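Local coordinates for protein O-methyltransferase, putative (Bacillus cereus, PDB 3DUW) that probably transfers a methyl group from S-adenosylmethionine to a hydroxyl of its substrate, and binds the product S-adenosylhomocysteine, at residues A[8-11]-A[12-16]. Numbering follows the deposited sequence.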
ATOM      1  N   THR A   8      17.640  -6.641  -1.430  1.00  9.86           N
ATOM      2  CA  THR A   8      18.153  -5.652  -2.363  1.00 10.31           C
ATOM      3  C   THR A   8      18.030  -6.144  -3.806  1.00  9.62           C
ATOM      4  O   THR A   8      17.633  -5.389  -4.693  1.00 10.03           O
ATOM      5  CB  THR A   8      19.621  -5.312  -2.034  1.00 11.64           C
ATOM      6  OG1 THR A   8      19.690  -4.754  -0.714  1.00 12.44           O
ATOM      7  CG2 THR A   8      20.183  -4.308  -3.026  1.00 12.64           C
ATOM      8  N   ALA A   9      18.361  -7.413  -4.031  1.00 10.05           N
ATOM      9  CA  ALA A   9      18.278  -7.997  -5.364  1.00 10.14           C
ATOM     10  C   ALA A   9      16.837  -8.035  -5.862  1.00  9.50           C
ATOM     11  O   ALA A   9      16.574  -7.786  -7.037  1.00  9.66           O
ATOM     12  CB  ALA A   9      18.865  -9.403  -5.357  1.00 11.60           C
ATOM     13  N   VAL A  10      15.904  -8.349  -4.970  1.00  9.43           N
ATOM     14  CA  VAL A  10      14.502  -8.394  -5.361  1.00  9.04           C
ATOM     15  C   VAL A  10      14.022  -6.985  -5.711  1.00  7.97           C
ATOM     16  O   VAL A  10      13.316  -6.802  -6.699  1.00  8.63           O
ATOM     17  CB  VAL A  10      13.626  -9.002  -4.242  1.00  8.39           C
ATOM     18  CG1 VAL A  10      12.150  -8.884  -4.610  1.00  9.28           C
ATOM     19  CG2 VAL A  10      13.995 -10.466  -4.044  1.00  9.52           C
ATOM     20  N   ASP A  11      14.418  -5.989  -4.920  1.00  8.20           N
ATOM     21  CA  ASP A  11      14.019  -4.615  -5.203  1.00  8.14           C
ATOM     22  C   ASP A  11      14.609  -4.157  -6.536  1.00  8.61           C
ATOM     23  O   ASP A  11      13.973  -3.412  -7.278  1.00  8.53           O
ATOM     24  CB  ASP A  11      14.465  -3.680  -4.071  1.00  9.14           C
ATOM     25  CG  ASP A  11      13.312  -3.262  -3.169  1.00  8.02           C
ATOM     26  OD1 ASP A  11      12.223  -3.872  -3.252  1.00  9.53           O
ATOM     27  OD2 ASP A  11      13.503  -2.317  -2.373  1.00 10.06           O
ATOM     28  N   GLN A  12      15.821  -4.613  -6.841  1.00  8.87           N
ATOM     29  CA  GLN A  12      16.466  -4.247  -8.100  1.00  9.19           C
ATOM     30  C   GLN A  12      15.658  -4.827  -9.260  1.00  9.12           C
ATOM     31  O   GLN A  12      15.477  -4.180 -10.288  1.00  9.36           O
ATOM     32  CB  GLN A  12      17.901  -4.783  -8.153  1.00 11.52           C
ATOM     33  CG  GLN A  12      18.692  -4.327  -9.377  1.00 15.21           C
ATOM     34  CD  GLN A  12      18.919  -2.828  -9.396  1.00 18.35           C
ATOM     35  OE1 GLN A  12      19.476  -2.261  -8.454  1.00 20.09           O
ATOM     36  NE2 GLN A  12      18.492  -2.177 -10.470  1.00 19.12           N
ATOM     37  N   TYR A  13      15.181  -6.055  -9.088  1.00  8.59           N
ATOM     38  CA  TYR A  13      14.369  -6.708 -10.107  1.00  8.42           C
ATOM     39  C   TYR A  13      13.067  -5.929 -10.307  1.00  7.89           C
ATOM     40  O   TYR A  13      12.693  -5.589 -11.432  1.00  8.01           O
ATOM     41  CB  TYR A  13      14.040  -8.142  -9.684  1.00  9.90           C
ATOM     42  CG  TYR A  13      13.024  -8.817 -10.581  1.00 10.13           C
ATOM     43  CD1 TYR A  13      13.391  -9.321 -11.827  1.00 11.81           C
ATOM     44  CD2 TYR A  13      11.682  -8.914 -10.199  1.00 11.48           C
ATOM     45  CE1 TYR A  13      12.449  -9.903 -12.673  1.00 11.61           C
ATOM     46  CE2 TYR A  13      10.732  -9.495 -11.042  1.00 12.25           C
ATOM     47  CZ  TYR A  13      11.125  -9.986 -12.275  1.00 11.53           C
ATOM     48  OH  TYR A  13      10.196 -10.561 -13.115  1.00 13.39           O
ATOM     49  N   VAL A  14      12.373  -5.657  -9.205  1.00  7.66           N
ATOM     50  CA  VAL A  14      11.109  -4.930  -9.260  1.00  8.99           C
ATOM     51  C   VAL A  14      11.271  -3.580  -9.946  1.00  9.32           C
ATOM     52  O   VAL A  14      10.484  -3.222 -10.820  1.00  9.31           O
ATOM     53  CB  VAL A  14      10.529  -4.714  -7.838  1.00  9.84           C
ATOM     54  CG1 VAL A  14       9.300  -3.816  -7.898  1.00  9.22           C
ATOM     55  CG2 VAL A  14      10.170  -6.057  -7.221  1.00 11.11           C
ATOM     56  N   SER A  15      12.298  -2.835  -9.552  1.00  9.81           N
ATOM     57  CA  SER A  15      12.546  -1.525 -10.141  1.00 11.08           C
ATOM     58  C   SER A  15      12.901  -1.642 -11.621  1.00 10.32           C
ATOM     59  O   SER A  15      12.376  -0.900 -12.452  1.00 10.60           O
ATOM     60  CB  SER A  15      13.675  -0.814  -9.390  1.00 14.98           C
ATOM     61  OG  SER A  15      13.855   0.505  -9.874  1.00 22.06           O
ATOM     62  N   ASP A  16      13.787  -2.578 -11.955  1.00 10.19           N
ATOM     63  CA  ASP A  16      14.195  -2.761 -13.343  1.00 11.62           C
ATOM     64  C   ASP A  16      13.017  -3.022 -14.266  1.00 10.53           C
ATOM     65  O   ASP A  16      12.935  -2.459 -15.356  1.00 11.46           O
ATOM     66  CB  ASP A  16      15.178  -3.928 -13.480  1.00 12.89           C
ATOM     67  CG  ASP A  16      16.569  -3.584 -13.005  1.00 12.83           C
ATOM     68  OD1 ASP A  16      16.873  -2.381 -12.864  1.00 15.03           O
ATOM     69  OD2 ASP A  16      17.363  -4.524 -12.786  1.00 14.54           O
TER
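Gln12 meets the preceding turn of the helix through its backbone and the root of its side chain. Gln12 N donates to Thr8 O at 2.9 Å. Gln12 CB lies 3.5 Å from Ala9 O and equally close to Thr8 O. Chi1 of -174° carries CG away from that turn, and the chain then bends at chi2. This swings the amide forward along the helix, toward the next turn, where Gln12 NE2 donates to Asp16 OD1 at 2.9 Å. The carboxylate oxygen lies almost in the amide plane of Gln12, whereas the nitrogen approaches from above the carboxylate plane. The bond is bent, with 141° at the hydrogen. It spans the same i to i+4 step as the backbone bond from Asp16 N to Gln12 O.

On the buried side, Val14 N donates to Val10 O in a nearly straight bond (171°). Val14 CG2 also sits 3.3 Å from Val10 O, and meets Val10 CG1 at 4.3 Å. Ser15 N reaches Asp11 O at 2.9 Å. The Asp11 carboxylate finds its partners beyond this helix: OD2 accepts from Ser210 N, and OD1 from Gln206 NE2 of the second subunit. Both oxygens of this buried group are thus satisfied. The Tyr13 ring packs edge-to-face with Tyr191 of the second subunit.

The arrangement is a regular stretch of alpha helix, with an i to i+4 Gln-Asp side-chain bond along its surface. It belongs to the N-terminal helix 4-18, which packs on helix 44-57 and forms part of the dimer interface of this Rossmann-like methyltransferase.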